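Local coordinates for protein L-lactate dehydrogenase (Trichomonas vaginalis, PDB 4UUL) that probably reduces pyruvate to lactate with NADH, as a lactate dehydrogenase of the malate dehydrogenase type 2 family, here without bound cofactor, at residues L115-I128 / A143-S155. The protein carries 1 engineered substitution. Sequence-based numbering, arbitrary orientation. Where two conformers were deposited one is given.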
# COMPACT_ATOMS: atom_id res chain seq x y z
N LEU B 115 -23.74 -13.49 -0.23
CA LEU B 115 -22.74 -14.41 0.25
C LEU B 115 -23.25 -15.85 0.30
O LEU B 115 -22.61 -16.78 -0.15
CB LEU B 115 -22.24 -14.00 1.63
CG LEU B 115 -21.37 -12.74 1.66
CD1 LEU B 115 -21.35 -12.11 3.06
CD2 LEU B 115 -19.92 -13.13 1.27
N SER B 116 -24.40 -16.01 0.91
CA SER B 116 -24.99 -17.32 1.04
C SER B 116 -25.23 -17.95 -0.33
O SER B 116 -24.96 -19.13 -0.55
CB SER B 116 -26.28 -17.26 1.83
OG SER B 116 -26.85 -18.55 1.93
N LYS B 117 -25.76 -17.16 -1.26
CA LYS B 117 -26.13 -17.67 -2.57
C LYS B 117 -24.90 -18.08 -3.38
O LYS B 117 -24.93 -19.10 -4.05
CB LYS B 117 -26.91 -16.60 -3.33
CG LYS B 117 -27.57 -16.99 -4.63
CD LYS B 117 -28.63 -15.96 -4.99
CE LYS B 117 -29.30 -16.30 -6.32
NZ LYS B 117 -29.98 -17.63 -6.30
N TRP B 118 -23.84 -17.28 -3.35
CA TRP B 118 -22.77 -17.41 -4.32
C TRP B 118 -21.37 -17.71 -3.80
O TRP B 118 -20.53 -18.24 -4.55
CB TRP B 118 -22.76 -16.15 -5.16
CG TRP B 118 -23.95 -16.00 -6.01
CD1 TRP B 118 -24.48 -16.94 -6.88
CD2 TRP B 118 -24.76 -14.84 -6.13
NE1 TRP B 118 -25.56 -16.41 -7.50
CE2 TRP B 118 -25.76 -15.13 -7.06
CE3 TRP B 118 -24.73 -13.58 -5.54
CZ2 TRP B 118 -26.73 -14.20 -7.42
CZ3 TRP B 118 -25.69 -12.65 -5.91
CH2 TRP B 118 -26.68 -12.97 -6.83
N ALA B 119 -21.05 -17.32 -2.58
CA ALA B 119 -19.69 -17.51 -2.07
C ALA B 119 -19.44 -18.99 -1.77
O ALA B 119 -20.37 -19.78 -1.59
CB ALA B 119 -19.44 -16.64 -0.84
N LYS B 120 -18.18 -19.39 -1.67
CA LYS B 120 -17.89 -20.74 -1.17
C LYS B 120 -18.39 -20.89 0.27
O LYS B 120 -18.39 -19.92 1.03
CB LYS B 120 -16.40 -21.02 -1.18
CG LYS B 120 -15.78 -21.07 -2.57
CD LYS B 120 -14.36 -21.61 -2.45
CE LYS B 120 -13.58 -21.56 -3.75
NZ LYS B 120 -12.25 -22.16 -3.51
N PRO B 121 -18.75 -22.12 0.66
CA PRO B 121 -19.20 -22.31 2.04
C PRO B 121 -18.11 -22.02 3.06
O PRO B 121 -18.41 -21.86 4.23
CB PRO B 121 -19.60 -23.80 2.09
CG PRO B 121 -19.85 -24.18 0.72
CD PRO B 121 -19.01 -23.32 -0.16
N SER B 122 -16.86 -22.01 2.61
CA SER B 122 -15.70 -21.75 3.44
C SER B 122 -15.31 -20.29 3.52
O SER B 122 -14.33 -19.92 4.15
CB SER B 122 -14.52 -22.56 2.95
OG SER B 122 -14.36 -22.37 1.56
N VAL B 123 -16.10 -19.43 2.88
CA VAL B 123 -15.72 -18.01 2.79
C VAL B 123 -15.45 -17.39 4.16
O VAL B 123 -16.21 -17.59 5.11
CB VAL B 123 -16.80 -17.18 2.01
CG1 VAL B 123 -18.14 -17.16 2.77
CG2 VAL B 123 -16.35 -15.76 1.65
N LYS B 124 -14.41 -16.56 4.25
CA LYS B 124 -14.14 -15.78 5.43
C LYS B 124 -14.47 -14.30 5.13
O LYS B 124 -13.81 -13.65 4.31
CB LYS B 124 -12.67 -15.96 5.88
CG LYS B 124 -12.42 -17.38 6.37
CD LYS B 124 -11.07 -17.69 6.92
CE LYS B 124 -11.16 -18.99 7.73
NZ LYS B 124 -9.96 -19.29 8.40
N VAL B 125 -15.46 -13.80 5.83
CA VAL B 125 -16.04 -12.50 5.60
C VAL B 125 -15.61 -11.57 6.75
O VAL B 125 -15.98 -11.77 7.89
CB VAL B 125 -17.58 -12.56 5.58
CG1 VAL B 125 -18.19 -11.21 5.29
CG2 VAL B 125 -18.03 -13.61 4.59
N LEU B 126 -14.81 -10.57 6.40
CA LEU B 126 -14.35 -9.54 7.31
C LEU B 126 -15.12 -8.25 7.06
O LEU B 126 -15.01 -7.63 6.01
CB LEU B 126 -12.87 -9.30 7.11
CG LEU B 126 -12.26 -8.18 7.96
CD1 LEU B 126 -12.53 -8.37 9.46
CD2 LEU B 126 -10.77 -8.07 7.71
N VAL B 127 -15.91 -7.86 8.05
CA VAL B 127 -16.74 -6.66 7.95
C VAL B 127 -16.00 -5.47 8.51
O VAL B 127 -15.54 -5.46 9.66
CB VAL B 127 -18.07 -6.87 8.69
CG1 VAL B 127 -18.95 -5.66 8.53
CG2 VAL B 127 -18.73 -8.13 8.19
N ILE B 128 -15.84 -4.45 7.66
CA ILE B 128 -15.09 -3.26 7.96
C ILE B 128 -15.97 -2.03 7.99
O ILE B 128 -15.85 -1.20 8.90
CB ILE B 128 -13.95 -3.09 6.96
CG1 ILE B 128 -13.00 -4.31 7.07
CG2 ILE B 128 -13.19 -1.78 7.16
CD1 ILE B 128 -12.10 -4.52 5.91
N ALA B 143 -27.58 -14.85 6.02
CA ALA B 143 -26.77 -15.71 5.16
C ALA B 143 -27.10 -17.17 5.48
O ALA B 143 -26.42 -17.87 6.25
CB ALA B 143 -25.29 -15.42 5.39
N LYS B 144 -28.15 -17.69 4.86
CA LYS B 144 -28.76 -18.91 5.37
C LYS B 144 -27.88 -20.15 5.23
O LYS B 144 -27.98 -21.06 6.05
CB LYS B 144 -30.10 -19.11 4.69
CG LYS B 144 -30.04 -19.62 3.29
CD LYS B 144 -31.45 -19.69 2.68
CE LYS B 144 -31.43 -20.10 1.22
NZ LYS B 144 -32.79 -20.28 0.67
N ASN B 145 -27.01 -20.19 4.22
CA ASN B 145 -26.15 -21.35 3.99
C ASN B 145 -24.75 -21.19 4.62
O ASN B 145 -23.89 -22.06 4.43
CB ASN B 145 -25.92 -21.57 2.48
CG ASN B 145 -27.18 -21.91 1.75
OD1 ASN B 145 -28.06 -22.54 2.28
ND2 ASN B 145 -27.25 -21.51 0.47
N LEU B 146 -24.54 -20.12 5.38
CA LEU B 146 -23.27 -19.89 6.07
C LEU B 146 -23.46 -20.01 7.59
O LEU B 146 -24.57 -20.24 8.08
CB LEU B 146 -22.65 -18.55 5.66
CG LEU B 146 -22.35 -18.43 4.17
CD1 LEU B 146 -21.84 -17.04 3.85
CD2 LEU B 146 -21.30 -19.44 3.76
N LYS B 147 -22.35 -19.91 8.31
CA LYS B 147 -22.30 -20.20 9.74
C LYS B 147 -21.55 -19.09 10.45
O LYS B 147 -20.89 -18.25 9.82
CB LYS B 147 -21.58 -21.53 9.98
CG LYS B 147 -22.26 -22.69 9.28
CD LYS B 147 -23.58 -23.06 9.91
CE LYS B 147 -24.14 -24.38 9.32
NZ LYS B 147 -24.33 -24.33 7.82
N PRO B 148 -21.67 -19.03 11.78
CA PRO B 148 -20.93 -17.99 12.50
C PRO B 148 -19.43 -17.94 12.21
O PRO B 148 -18.84 -16.85 12.17
CB PRO B 148 -21.27 -18.28 13.97
CG PRO B 148 -22.63 -18.95 13.91
CD PRO B 148 -22.58 -19.82 12.66
N GLU B 149 -18.82 -19.09 11.98
CA GLU B 149 -17.40 -19.17 11.69
C GLU B 149 -16.99 -18.44 10.41
O GLU B 149 -15.82 -18.19 10.18
CB GLU B 149 -17.03 -20.66 11.62
CG GLU B 149 -17.09 -21.42 12.96
CD GLU B 149 -18.51 -21.55 13.59
OE1 GLU B 149 -19.51 -21.81 12.86
OE2 GLU B 149 -18.58 -21.37 14.83
N ASN B 150 -17.96 -18.12 9.56
CA ASN B 150 -17.67 -17.41 8.34
C ASN B 150 -17.53 -15.89 8.49
O ASN B 150 -17.19 -15.23 7.51
CB ASN B 150 -18.75 -17.67 7.27
CG ASN B 150 -18.84 -19.14 6.83
OD1 ASN B 150 -19.72 -19.86 7.26
ND2 ASN B 150 -17.93 -19.56 5.97
N PHE B 151 -17.78 -15.35 9.68
CA PHE B 151 -17.90 -13.89 9.86
C PHE B 151 -17.07 -13.35 10.98
O PHE B 151 -17.00 -13.92 12.07
CB PHE B 151 -19.37 -13.53 10.19
CG PHE B 151 -20.31 -13.77 9.03
CD1 PHE B 151 -20.51 -12.80 8.07
CD2 PHE B 151 -20.95 -14.98 8.88
CE1 PHE B 151 -21.33 -13.03 6.98
CE2 PHE B 151 -21.79 -15.24 7.77
CZ PHE B 151 -21.98 -14.25 6.83
N SER B 152 -16.50 -12.17 10.75
CA SER B 152 -15.86 -11.42 11.81
C SER B 152 -15.86 -9.93 11.44
O SER B 152 -16.11 -9.61 10.28
CB SER B 152 -14.45 -11.94 12.12
OG SER B 152 -13.58 -11.75 11.05
N SER B 153 -15.54 -9.10 12.41
CA SER B 153 -15.45 -7.67 12.21
C SER B 153 -14.13 -7.13 12.72
O SER B 153 -13.44 -7.75 13.52
CB SER B 153 -16.62 -6.93 12.85
OG SER B 153 -16.64 -7.00 14.27
N LEU B 154 -13.70 -6.00 12.15
CA LEU B 154 -12.38 -5.47 12.35
C LEU B 154 -12.26 -4.55 13.56
O LEU B 154 -12.74 -3.43 13.51
CB LEU B 154 -11.95 -4.69 11.09
CG LEU B 154 -10.51 -4.22 11.09
CD1 LEU B 154 -9.55 -5.38 11.10
CD2 LEU B 154 -10.22 -3.34 9.92
N SER B 155 -11.51 -4.97 14.56
CA SER B 155 -11.17 -4.13 15.72
C SER B 155 -9.64 -3.91 15.81
O SER B 155 -9.21 -3.14 16.66
CB SER B 155 -11.78 -4.69 17.00
OG SER B 155 -11.39 -5.99 17.16
O HOH W 1 -20.23 -22.32 6.22
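Val125, Leu126 and Val127 pair in parallel with Phe151, Ser152 and Ser153. The axes of strands 124-127 and 151-153 approach to 4.6 Å at an angle of 24°. Four backbone hydrogen bonds join them: Val125 N to Asn150 O, Ser152 N to Val125 O, Val127 N to Ser152 O (2.8 Å) and Leu154 N to Val127 O.

Just before the two strands, the Asn150 amide ties the 3-10 segment 148-150 to the turn 120-123. Its ND2 donates to Val123 O at 2.8 Å, nearly straight and in the amide plane. The same ND2 reaches Pro121 O at 2.9 Å, from above that carbonyl's plane. Asn150 OD1 accepts from Lys147 N and from a water that also donates to Pro121 O. These bonds occupy both ends of the amide and fix its rotation.

OG of Ser116 is anti to the backbone N (chi1 179°), which brings it to Asn145 N, from which it accepts at 2.8 Å. This links the end of helix 97-118 to the turn Ala143-Leu146. A weak bond from Asn145 ND2 to Ser116 O adds to it.

Leu146 CD1 touches both Leu115 CB (3.8 Å) and Val123 CG1 (3.9 Å), while Leu146 CD2 rests against Pro121 O and CA. The Val123 and Leu146 side chains cross at about a right angle. Phe151 runs alongside Val125, its CD1 3.9 Å from Val125 CB, and Leu115 CD1 meets Phe151 CE1 from the opposite direction. Leu154 CD2 lies beside Ile128 CG1; both residues belong to the NADH site.

The contact closes the beta-alpha-beta unit 124-127, 132-141, 151-153 of the Rossmann-type domain. Strand 82-85 flanks 124-127 on its other side, and 151-153 ends the parallel sheet. Helix 242-257 packs on Leu126, Ser152 and Leu154, and its His251 hydrogen-bonds Ser152 OG.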